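Local coordinates for protein 4-amino-4-deoxy-L-arabinose transferase or related glycosyltransferases of PMT family (Cupriavidus metallidurans, PDB 5EZM) that probably transfers 4-amino-4-deoxy-L-arabinose from a polyprenyl-phosphate carrier to lipid A, as a zinc-binding membrane glycosyltransferase of the GT-C fold, at residues A300-F303 with P304-W307; S368-S371 with W372-L376; H400-N403 with S404-R407; A410-V413 with A414-F417. One frame throughout, in Å; residues are numbered along the deposited sequence.

Contact 1 (A300-F303 with P304-W307). With MPG ([(Z)-octadec-9-enyl] (2R)-2,3-bis(oxidanyl)propanoate), chain O; MPG ([(Z)-octadec-9-enyl] (2R)-2,3-bis(oxidanyl)propanoate), chain B; MPG ([(Z)-octadec-9-enyl] (2R)-2,3-bis(oxidanyl)propanoate), chain E; MPG ([(Z)-octadec-9-enyl] (2R)-2,3-bis(oxidanyl)propanoate), chain D.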
loop_
_atom_site.group_PDB
_atom_site.type_symbol
_atom_site.label_atom_id
_atom_site.label_comp_id
_atom_site.label_asym_id
_atom_site.label_seq_id
_atom_site.Cartn_x
_atom_site.Cartn_y
_atom_site.Cartn_z
ATOM N N ALA A 300 -12.943 10.980 -12.771
ATOM C CA ALA A 300 -12.538 10.773 -14.160
ATOM C C ALA A 300 -13.193 11.789 -15.088
ATOM O O ALA A 300 -12.557 12.284 -16.028
ATOM C CB ALA A 300 -12.874 9.348 -14.598
ATOM N N GLY A 301 -14.454 12.137 -14.818
ATOM C CA GLY A 301 -15.166 13.102 -15.635
ATOM C C GLY A 301 -14.526 14.475 -15.685
ATOM O O GLY A 301 -14.785 15.232 -16.627
ATOM N N ILE A 302 -13.696 14.821 -14.700
ATOM C CA ILE A 302 -13.011 16.109 -14.705
ATOM C C ILE A 302 -11.533 15.965 -15.041
ATOM O O ILE A 302 -10.765 16.918 -14.853
ATOM C CB ILE A 302 -13.192 16.866 -13.375
ATOM C CG1 ILE A 302 -12.464 16.154 -12.232
ATOM C CG2 ILE A 302 -14.668 17.066 -13.058
ATOM C CD1 ILE A 302 -12.344 16.987 -10.977
ATOM N N PHE A 303 -11.108 14.803 -15.539
ATOM C CA PHE A 303 -9.717 14.658 -15.962
ATOM C C PHE A 303 -9.277 15.724 -16.963
ATOM O O PHE A 303 -8.154 16.236 -16.816
ATOM C CB PHE A 303 -9.476 13.247 -16.520
ATOM C CG PHE A 303 -8.702 12.356 -15.587
ATOM C CD1 PHE A 303 -7.462 12.749 -15.103
ATOM C CD2 PHE A 303 -9.208 11.126 -15.197
ATOM C CE1 PHE A 303 -6.746 11.936 -14.243
ATOM C CE2 PHE A 303 -8.495 10.306 -14.335
ATOM C CZ PHE A 303 -7.262 10.712 -13.859
ATOM N N PRO A 304 -10.072 16.108 -17.973
ATOM C CA PRO A 304 -9.672 17.273 -18.782
ATOM C C PRO A 304 -9.508 18.537 -17.958
ATOM O O PRO A 304 -8.521 19.262 -18.131
ATOM C CB PRO A 304 -10.815 17.397 -19.799
ATOM C CG PRO A 304 -11.360 16.022 -19.911
ATOM C CD PRO A 304 -11.264 15.445 -18.537
ATOM N N LYS A 305 -10.446 18.811 -17.048
ATOM C CA LYS A 305 -10.370 20.002 -16.211
ATOM C C LYS A 305 -9.186 19.975 -15.254
ATOM O O LYS A 305 -8.888 21.005 -14.639
ATOM C CB LYS A 305 -11.681 20.175 -15.441
ATOM C CG LYS A 305 -12.800 20.740 -16.300
ATOM C CD LYS A 305 -14.179 20.469 -15.724
ATOM C CE LYS A 305 -15.262 21.058 -16.628
ATOM N NZ LYS A 305 -16.637 20.636 -16.229
ATOM N N LEU A 306 -8.511 18.832 -15.110
ATOM C CA LEU A 306 -7.233 18.813 -14.404
ATOM C C LEU A 306 -6.125 19.401 -15.267
ATOM O O LEU A 306 -5.309 20.196 -14.785
ATOM C CB LEU A 306 -6.882 17.389 -13.982
ATOM C CG LEU A 306 -7.858 16.697 -13.033
ATOM C CD1 LEU A 306 -7.225 15.446 -12.452
ATOM C CD2 LEU A 306 -8.288 17.646 -11.934
ATOM N N TRP A 307 -6.083 19.024 -16.548
ATOM C CA TRP A 307 -5.113 19.604 -17.470
ATOM C C TRP A 307 -5.258 21.122 -17.527
ATOM O O TRP A 307 -4.289 21.863 -17.319
ATOM C CB TRP A 307 -5.287 18.981 -18.856
ATOM C CG TRP A 307 -4.391 19.561 -19.909
ATOM C CD1 TRP A 307 -4.708 20.539 -20.806
ATOM C CD2 TRP A 307 -3.034 19.193 -20.179
ATOM N NE1 TRP A 307 -3.631 20.805 -21.616
ATOM C CE2 TRP A 307 -2.590 19.992 -21.253
ATOM C CE3 TRP A 307 -2.148 18.268 -19.618
ATOM C CZ2 TRP A 307 -1.302 19.894 -21.775
ATOM C CZ3 TRP A 307 -0.870 18.171 -20.140
ATOM C CH2 TRP A 307 -0.459 18.981 -21.207
HETATM C C2 MPG O . -11.017 10.568 -19.132
HETATM C C3 MPG O . -12.405 10.853 -19.696
HETATM C C4 MPG O . -12.926 12.219 -19.275
HETATM C C5 MPG O . -14.278 12.577 -19.914
HETATM C C6 MPG O . -14.607 14.073 -19.782
HETATM C C7 MPG O . -15.765 14.499 -20.704
HETATM C C8 MPG O . -15.807 16.028 -20.942
HETATM C C1 MPG O . -10.425 9.253 -19.643
HETATM C C2 MPG B . -8.443 20.429 -23.061
HETATM C C3 MPG B . -7.968 19.176 -22.335
HETATM C C4 MPG B . -6.674 18.644 -22.929
HETATM C C5 MPG B . -6.207 17.325 -22.294
HETATM C C6 MPG B . -4.861 16.865 -22.879
HETATM C C1 MPG B . -9.843 20.868 -22.627
HETATM C C2 MPG E . -2.660 10.990 -15.864
HETATM C C3 MPG E . -3.349 10.392 -17.084
HETATM C C4 MPG E . -4.864 10.501 -16.998
HETATM C C5 MPG E . -5.588 9.711 -18.101
HETATM C C6 MPG E . -7.088 10.044 -18.161
HETATM C C1 MPG E . -1.135 10.872 -15.935
HETATM C C2 MPG D . -5.266 13.662 -18.900
HETATM C C3 MPG D . -5.264 14.544 -17.655
HETATM C C4 MPG D . -3.890 14.650 -17.006
HETATM C C5 MPG D . -3.878 15.599 -15.795
HETATM C C6 MPG D . -2.480 15.723 -15.167
HETATM C C1 MPG D . -6.523 13.855 -19.757
#

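Contact 2 (S368-S371 with W372-L376). With MPG ([(Z)-octadec-9-enyl] (2R)-2,3-bis(oxidanyl)propanoate), chain I.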
loop_
_atom_site.group_PDB
_atom_site.type_symbol
_atom_site.label_atom_id
_atom_site.label_comp_id
_atom_site.label_asym_id
_atom_site.label_seq_id
_atom_site.Cartn_x
_atom_site.Cartn_y
_atom_site.Cartn_z
ATOM N N SER A 368 -19.331 25.378 -11.684
ATOM C CA SER A 368 -20.660 25.874 -11.362
ATOM C C SER A 368 -21.536 24.714 -10.901
ATOM O O SER A 368 -21.152 23.547 -11.011
ATOM C CB SER A 368 -21.258 26.563 -12.583
ATOM O OG SER A 368 -21.368 25.655 -13.663
ATOM N N PRO A 369 -22.720 25.003 -10.345
ATOM C CA PRO A 369 -23.630 23.901 -9.986
ATOM C C PRO A 369 -24.013 23.009 -11.155
ATOM O O PRO A 369 -24.114 21.787 -10.982
ATOM C CB PRO A 369 -24.842 24.639 -9.403
ATOM C CG PRO A 369 -24.259 25.867 -8.809
ATOM C CD PRO A 369 -23.140 26.277 -9.734
ATOM N N ARG A 370 -24.219 23.576 -12.347
ATOM C CA ARG A 370 -24.652 22.759 -13.477
ATOM C C ARG A 370 -23.558 21.789 -13.917
ATOM O O ARG A 370 -23.849 20.644 -14.291
ATOM C CB ARG A 370 -25.082 23.653 -14.639
ATOM C CG ARG A 370 -25.726 22.899 -15.794
ATOM C CD ARG A 370 -26.249 23.853 -16.848
ATOM N NE ARG A 370 -26.843 23.155 -17.985
ATOM C CZ ARG A 370 -28.116 22.774 -18.050
ATOM N NH1 ARG A 370 -28.935 23.015 -17.036
ATOM N NH2 ARG A 370 -28.568 22.149 -19.128
ATOM N N SER A 371 -22.296 22.228 -13.877
ATOM C CA SER A 371 -21.188 21.356 -14.262
ATOM C C SER A 371 -21.073 20.173 -13.311
ATOM O O SER A 371 -20.940 19.015 -13.740
ATOM C CB SER A 371 -19.881 22.149 -14.292
ATOM O OG SER A 371 -19.892 23.133 -15.311
ATOM N N TRP A 372 -21.123 20.445 -12.006
ATOM C CA TRP A 372 -21.115 19.349 -11.051
ATOM C C TRP A 372 -22.331 18.453 -11.239
ATOM O O TRP A 372 -22.244 17.239 -11.025
ATOM C CB TRP A 372 -21.054 19.874 -9.618
ATOM C CG TRP A 372 -21.026 18.753 -8.635
ATOM C CD1 TRP A 372 -21.947 18.485 -7.666
ATOM C CD2 TRP A 372 -20.049 17.712 -8.561
ATOM N NE1 TRP A 372 -21.591 17.350 -6.977
ATOM C CE2 TRP A 372 -20.430 16.855 -7.510
ATOM C CE3 TRP A 372 -18.879 17.427 -9.274
ATOM C CZ2 TRP A 372 -19.685 15.734 -7.155
ATOM C CZ3 TRP A 372 -18.143 16.312 -8.924
ATOM C CH2 TRP A 372 -18.547 15.481 -7.872
ATOM N N GLY A 373 -23.467 19.029 -11.643
ATOM C CA GLY A 373 -24.601 18.202 -12.019
ATOM C C GLY A 373 -24.252 17.226 -13.128
ATOM O O GLY A 373 -24.582 16.038 -13.055
ATOM N N LYS A 374 -23.572 17.719 -14.171
ATOM C CA LYS A 374 -23.084 16.842 -15.232
ATOM C C LYS A 374 -22.260 15.698 -14.656
ATOM O O LYS A 374 -22.478 14.522 -14.986
ATOM C CB LYS A 374 -22.246 17.636 -16.236
ATOM C CG LYS A 374 -22.961 18.782 -16.934
ATOM C CD LYS A 374 -21.981 19.567 -17.795
ATOM C CE LYS A 374 -22.693 20.512 -18.748
ATOM N NZ LYS A 374 -23.617 21.434 -18.040
ATOM N N GLN A 375 -21.306 16.029 -13.778
ATOM C CA GLN A 375 -20.480 14.987 -13.175
ATOM C C GLN A 375 -21.330 13.964 -12.429
ATOM O O GLN A 375 -21.102 12.754 -12.548
ATOM C CB GLN A 375 -19.443 15.610 -12.240
ATOM C CG GLN A 375 -18.392 16.435 -12.955
ATOM C CD GLN A 375 -17.613 15.621 -13.969
ATOM O OE1 GLN A 375 -17.394 14.424 -13.784
ATOM N NE2 GLN A 375 -17.194 16.267 -15.050
ATOM N N LEU A 376 -22.320 14.430 -11.662
ATOM C CA LEU A 376 -23.182 13.515 -10.918
ATOM C C LEU A 376 -23.952 12.596 -11.854
ATOM O O LEU A 376 -24.172 11.422 -11.540
ATOM C CB LEU A 376 -24.153 14.299 -10.037
ATOM C CG LEU A 376 -23.573 14.958 -8.792
ATOM C CD1 LEU A 376 -24.642 15.765 -8.067
ATOM C CD2 LEU A 376 -22.996 13.892 -7.890
HETATM C C2 MPG I . -18.239 10.545 -17.225
HETATM C C3 MPG I . -18.839 11.907 -16.900
HETATM C C4 MPG I . -18.534 12.940 -17.972
HETATM C C5 MPG I . -18.971 14.352 -17.553
HETATM C C6 MPG I . -18.459 15.423 -18.527
HETATM C C7 MPG I . -18.850 16.845 -18.089
HETATM C C8 MPG I . -18.238 17.932 -19.005
HETATM C C1 MPG I . -18.303 9.591 -16.031
#

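Contact 3 (H400-N403 with S404-R407)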
loop_
_atom_site.group_PDB
_atom_site.type_symbol
_atom_site.label_atom_id
_atom_site.label_comp_id
_atom_site.label_asym_id
_atom_site.label_seq_id
_atom_site.Cartn_x
_atom_site.Cartn_y
_atom_site.Cartn_z
ATOM N N HIS A 400 -6.924 -20.357 -6.798
ATOM C CA HIS A 400 -7.286 -21.580 -6.082
ATOM C C HIS A 400 -8.276 -21.293 -4.955
ATOM O O HIS A 400 -8.197 -21.873 -3.869
ATOM C CB HIS A 400 -6.043 -22.299 -5.550
ATOM C CG HIS A 400 -5.069 -22.684 -6.619
ATOM N ND1 HIS A 400 -5.436 -22.844 -7.937
ATOM C CD2 HIS A 400 -3.738 -22.933 -6.566
ATOM C CE1 HIS A 400 -4.375 -23.181 -8.650
ATOM N NE2 HIS A 400 -3.333 -23.241 -7.842
ATOM N N ILE A 401 -9.211 -20.386 -5.213
ATOM C CA ILE A 401 -10.291 -20.061 -4.292
ATOM C C ILE A 401 -11.605 -20.418 -4.978
ATOM O O ILE A 401 -11.892 -19.905 -6.063
ATOM C CB ILE A 401 -10.278 -18.580 -3.876
ATOM C CG1 ILE A 401 -8.971 -18.234 -3.157
ATOM C CG2 ILE A 401 -11.472 -18.266 -2.989
ATOM C CD1 ILE A 401 -8.769 -18.973 -1.853
ATOM N N PRO A 402 -12.426 -21.290 -4.395
ATOM C CA PRO A 402 -13.640 -21.753 -5.082
ATOM C C PRO A 402 -14.610 -20.619 -5.380
ATOM O O PRO A 402 -14.492 -19.493 -4.891
ATOM C CB PRO A 402 -14.240 -22.758 -4.095
ATOM C CG PRO A 402 -13.071 -23.235 -3.305
ATOM C CD PRO A 402 -12.178 -22.038 -3.153
ATOM N N ASN A 403 -15.606 -20.953 -6.205
ATOM C CA ASN A 403 -16.528 -19.949 -6.727
ATOM C C ASN A 403 -17.435 -19.378 -5.644
ATOM O O ASN A 403 -17.863 -18.222 -5.750
ATOM C CB ASN A 403 -17.364 -20.552 -7.855
ATOM C CG ASN A 403 -18.539 -19.677 -8.245
ATOM O OD1 ASN A 403 -19.690 -19.979 -7.919
ATOM N ND2 ASN A 403 -18.254 -18.581 -8.939
ATOM N N SER A 404 -17.733 -20.158 -4.602
ATOM C CA SER A 404 -18.692 -19.722 -3.589
ATOM C C SER A 404 -18.258 -18.417 -2.932
ATOM O O SER A 404 -19.068 -17.496 -2.759
ATOM C CB SER A 404 -18.877 -20.818 -2.542
ATOM O OG SER A 404 -19.274 -22.029 -3.157
ATOM N N PHE A 405 -16.976 -18.318 -2.564
ATOM C CA PHE A 405 -16.478 -17.095 -1.942
ATOM C C PHE A 405 -16.675 -15.889 -2.848
ATOM O O PHE A 405 -16.956 -14.785 -2.364
ATOM C CB PHE A 405 -15.002 -17.250 -1.579
ATOM C CG PHE A 405 -14.714 -18.426 -0.691
ATOM C CD1 PHE A 405 -14.829 -18.319 0.683
ATOM C CD2 PHE A 405 -14.317 -19.639 -1.232
ATOM C CE1 PHE A 405 -14.557 -19.399 1.503
ATOM C CE2 PHE A 405 -14.047 -20.725 -0.418
ATOM C CZ PHE A 405 -14.167 -20.604 0.951
ATOM N N TYR A 406 -16.546 -16.078 -4.161
ATOM C CA TYR A 406 -16.781 -14.979 -5.086
ATOM C C TYR A 406 -18.266 -14.683 -5.248
ATOM O O TYR A 406 -18.640 -13.527 -5.482
ATOM C CB TYR A 406 -16.129 -15.287 -6.433
ATOM C CG TYR A 406 -14.620 -15.260 -6.362
ATOM C CD1 TYR A 406 -13.922 -14.070 -6.499
ATOM C CD2 TYR A 406 -13.894 -16.420 -6.133
ATOM C CE1 TYR A 406 -12.543 -14.035 -6.425
ATOM C CE2 TYR A 406 -12.513 -16.397 -6.056
ATOM C CZ TYR A 406 -11.845 -15.203 -6.204
ATOM O OH TYR A 406 -10.471 -15.171 -6.131
ATOM N N ARG A 407 -19.122 -15.698 -5.117
ATOM C CA ARG A 407 -20.555 -15.436 -5.052
ATOM C C ARG A 407 -20.888 -14.560 -3.853
ATOM O O ARG A 407 -21.721 -13.653 -3.949
ATOM C CB ARG A 407 -21.336 -16.750 -4.991
ATOM C CG ARG A 407 -21.260 -17.581 -6.259
ATOM C CD ARG A 407 -22.232 -18.753 -6.212
ATOM N NE ARG A 407 -23.599 -18.312 -5.946
ATOM C CZ ARG A 407 -24.409 -17.788 -6.861
ATOM N NH1 ARG A 407 -23.995 -17.631 -8.112
ATOM N NH2 ARG A 407 -25.636 -17.415 -6.524
#

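Contact 4 (A410-V413 with A414-F417). With MPG ([(Z)-octadec-9-enyl] (2R)-2,3-bis(oxidanyl)propanoate), chain X.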
loop_
_atom_site.group_PDB
_atom_site.type_symbol
_atom_site.label_atom_id
_atom_site.label_comp_id
_atom_site.label_asym_id
_atom_site.label_seq_id
_atom_site.Cartn_x
_atom_site.Cartn_y
_atom_site.Cartn_z
ATOM N N ALA A 410 -19.826 -10.979 -4.670
ATOM C CA ALA A 410 -20.652 -10.242 -5.623
ATOM C C ALA A 410 -21.712 -9.402 -4.922
ATOM O O ALA A 410 -21.956 -8.253 -5.307
ATOM C CB ALA A 410 -21.303 -11.207 -6.610
ATOM N N VAL A 411 -22.361 -9.959 -3.895
ATOM C CA VAL A 411 -23.366 -9.184 -3.176
ATOM C C VAL A 411 -22.733 -7.967 -2.514
ATOM O O VAL A 411 -23.348 -6.895 -2.455
ATOM C CB VAL A 411 -24.113 -10.073 -2.158
ATOM C CG1 VAL A 411 -23.141 -10.859 -1.308
ATOM C CG2 VAL A 411 -25.029 -9.235 -1.275
ATOM N N TRP A 412 -21.487 -8.090 -2.042
ATOM C CA TRP A 412 -20.837 -6.946 -1.410
ATOM C C TRP A 412 -20.443 -5.888 -2.436
ATOM O O TRP A 412 -20.507 -4.685 -2.147
ATOM C CB TRP A 412 -19.621 -7.396 -0.601
ATOM C CG TRP A 412 -19.999 -8.116 0.657
ATOM C CD1 TRP A 412 -19.579 -9.352 1.049
ATOM C CD2 TRP A 412 -20.896 -7.654 1.679
ATOM N NE1 TRP A 412 -20.146 -9.683 2.254
ATOM C CE2 TRP A 412 -20.961 -8.660 2.661
ATOM C CE3 TRP A 412 -21.647 -6.485 1.860
ATOM C CZ2 TRP A 412 -21.748 -8.537 3.807
ATOM C CZ3 TRP A 412 -22.428 -6.363 2.997
ATOM C CH2 TRP A 412 -22.471 -7.383 3.955
ATOM N N VAL A 413 -20.040 -6.310 -3.636
ATOM C CA VAL A 413 -19.772 -5.341 -4.699
ATOM C C VAL A 413 -21.056 -4.614 -5.089
ATOM O O VAL A 413 -21.079 -3.383 -5.244
ATOM C CB VAL A 413 -19.123 -6.037 -5.906
ATOM C CG1 VAL A 413 -18.917 -5.046 -7.041
ATOM C CG2 VAL A 413 -17.803 -6.666 -5.490
ATOM N N ALA A 414 -22.148 -5.367 -5.249
ATOM C CA ALA A 414 -23.432 -4.751 -5.560
ATOM C C ALA A 414 -23.830 -3.746 -4.488
ATOM O O ALA A 414 -24.287 -2.641 -4.803
ATOM C CB ALA A 414 -24.505 -5.826 -5.715
ATOM N N VAL A 415 -23.652 -4.108 -3.215
ATOM C CA VAL A 415 -23.924 -3.171 -2.127
ATOM C C VAL A 415 -23.051 -1.929 -2.266
ATOM O O VAL A 415 -23.514 -0.800 -2.053
ATOM C CB VAL A 415 -23.721 -3.859 -0.762
ATOM C CG1 VAL A 415 -23.686 -2.833 0.362
ATOM C CG2 VAL A 415 -24.823 -4.876 -0.511
ATOM N N ALA A 416 -21.782 -2.115 -2.640
ATOM C CA ALA A 416 -20.879 -0.977 -2.795
ATOM C C ALA A 416 -21.396 -0.002 -3.849
ATOM O O ALA A 416 -21.484 1.210 -3.607
ATOM C CB ALA A 416 -19.473 -1.467 -3.147
ATOM N N PHE A 417 -21.758 -0.512 -5.028
ATOM C CA PHE A 417 -22.292 0.394 -6.040
ATOM C C PHE A 417 -23.630 0.985 -5.610
ATOM O O PHE A 417 -23.973 2.101 -6.022
ATOM C CB PHE A 417 -22.413 -0.319 -7.386
ATOM C CG PHE A 417 -21.097 -0.492 -8.092
ATOM C CD1 PHE A 417 -20.411 0.609 -8.578
ATOM C CD2 PHE A 417 -20.543 -1.750 -8.260
ATOM C CE1 PHE A 417 -19.199 0.458 -9.223
ATOM C CE2 PHE A 417 -19.329 -1.909 -8.904
ATOM C CZ PHE A 417 -18.656 -0.803 -9.387
HETATM C C2 MPG X . -19.123 -11.739 4.618
HETATM C C3 MPG X . -17.655 -11.429 4.880
HETATM C C4 MPG X . -17.310 -9.961 4.673
HETATM C C5 MPG X . -18.462 -9.012 5.043
HETATM C C6 MPG X . -18.254 -7.582 4.514
HETATM C C7 MPG X . -19.182 -6.563 5.205
HETATM C C8 MPG X . -19.058 -5.136 4.617
HETATM C C1 MPG X . -19.346 -13.215 4.279
#

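Contact 1 (A300-F303 with P304-W307)
L306 folds back over the turn before it, crossing F303 and touching I302. On the protein-packed side its CD1 meets CD1 of the F303 ring at 3.8 Å, approaching neither squarely over the face nor at the edge, while its CD2 comes within 4.2 Å of I302 CD1. Branched apolar chains suit this side, where I302 and L306 also press on A363 of helix 352-365. The L306 amide gives a hydrogen bond to F303 O (3.1 Å, N-H...O 138°) from well above the carbonyl plane, and a weak one to I302 O. P304 has no N-H to offer, which costs nothing in a first turn.

The other side faces lipid. An MPG chain (chain E) crosses one face of F303, with C6 3.7 Å above the ring plane, and P304 CD lies 3.7 Å from C4 of MPG (chain O). W307, with CG anti to the backbone N (chi1 177°), swings off the turn to lay its indole against MPG (chain B), whose C4 is 3.5 Å from CD1. The loose part is K305, partly exposed, whose extended chain carries its charge away from the turn. A 3-10 turn passing into a helix with proline in its first turn marks the start of the short helix 303-310, just after a predicted transmembrane span, with lipid along one flank.

Contact 2 (S368-S371 with W372-L376)
W372 N bonds to S368 O at 3.3 Å in an almost straight line (N-H...O 177°), and the same i to i+4 step recurs from G373 to P369, K374 to R370 and Q375 to S371, four successive bonds that make the first turns regular. The last, 3.0 Å from Q375 N to S371 O, lies in the carbonyl plane. This is the amino end of helix 369-389, with S368 at the N-cap and P369, lacking an N-H, in a first-turn place where no carbonyl awaits one. The hydroxyls of S368 and S371 meet weakly, 3.4 Å from OG to OG.

On the outer side two like charges come close: K374 turns its chain at the last torsion (chi4 55°) and brings NZ to 3.4 Å from R370 CG and 3.7 Å from R370 NE. Their proximity at a helix start is probably unfavourable, eased perhaps by solvent, R370 being exposed and K374 partly so. W372 turns inward instead, where L376 CG sits 3.5 Å above one face of its indole; Y442 makes an edge-to-face stack with it, and NE1 bonds weakly to S438 OG. Q375 bends at chi2 (-59°); its NE2 bonds weakly to G301 O, and C7 of MPG (chain I) lies 3.5 Å from that nitrogen.

Contact 3 (H400-N403 with S404-R407)
N403 O receives the amide of R407 at 2.9 Å, nearly along the C=O axis, and so closes the first turn of helix 403-430. The side chain of N403 works in another direction: with CG anti to the backbone N (chi1 168°), its ND2 is held by two carbonyls of the incoming loop, A394 O and L396 O. Asparagine suits this junction because one amide can donate twice. Its OD1 rests against the aliphatic part of R407, 3.3 Å from CD, with amide and guanidinium planes 46° apart.

Two aromatic rings take up the residues just ahead of the helix. Y406 presents its edge to the backbone: I401 O lies in the ring plane, 3.6 Å from CE2, and P402 O is 3.4 Å from CD2. The phenol OH continues to A398 O, so the ring spans from the helix back to the loop. F405 runs alongside P402, whose CD meets the ring edge at CE2 (3.6 Å), while I401 CG2 touches F405 CD2 at 3.6 Å. The same CG2 also lies 3.7 Å from Y406 CE2, so this one methyl meets both rings. Beyond it, V460, P463 and A464 of helix 458-465 pack on these side chains, and W563 and R564, from the turn between strands 557-561 and 566-569, reach P402 and I401.

Contact 4 (A410-V413 with A414-F417)
V413 holds CG1 anti to its backbone N (chi1 177°), and F417 carries its ring on a CG anti to the carbonyl carbon (chi1 -76°); the two chains therefore run side by side one turn apart. The touch is between V413 CG1 and F417 CE2, at 3.7 Å. CD2 of the F417 ring also comes 3.5 Å from V413 O, an oxygen already taken by the F417 amide in a 3.0 Å hydrogen bond. The three preceding i to i+4 bonds, A414 to A410, V415 to V411 and A416 to W412, complete an unbroken helical run.

On another flank W412 leans outward. A lipid chain, MPG (chain X), lies along one face of its indole, with C6 3.4 Å above the plane and displaced toward the rim. W412 CE3 comes within 4.3 Å of V415 CB, a loose and oblique approach, while V411 CG2 and V415 CG2 are 4.4 Å apart along the surface. A broad flat indole suits such a place, since an alkyl chain can spread along it.

The alanines serve where neighbours come near. A414 meets S390 and L387, the latter also touched by F417, and A416 fits against V452 and A453 of helix 435-456. Small residues facing protein, with V411 on the surface and W412 against lipid, are consistent with the predicted membrane span within helix 403-430, and W412 with L455 and T459 lines the groove occupied by one lipid.

Contacts 1 and 2 touch, their centres 13 Å apart: Q375 NE2 makes a probable, weak hydrogen bond to G301 O at 3.1 Å, joining the turn before helix 303-310 to the start of helix 369-389. Contacts 3 and 4 follow one another on helix 403-430, with centres about 15 Å apart. Between the two pairs there is no touch; contacts 2 and 4 come closest, about 11 Å between nearest atoms. Contacts 1, 2 and 4 all meet bound MPG, whereas contact 3 lies towards the soluble C-terminal part, with the F405 side chain about 8 Å from a bound MPG. All four lie away from the zinc site of E87, H268 and H270.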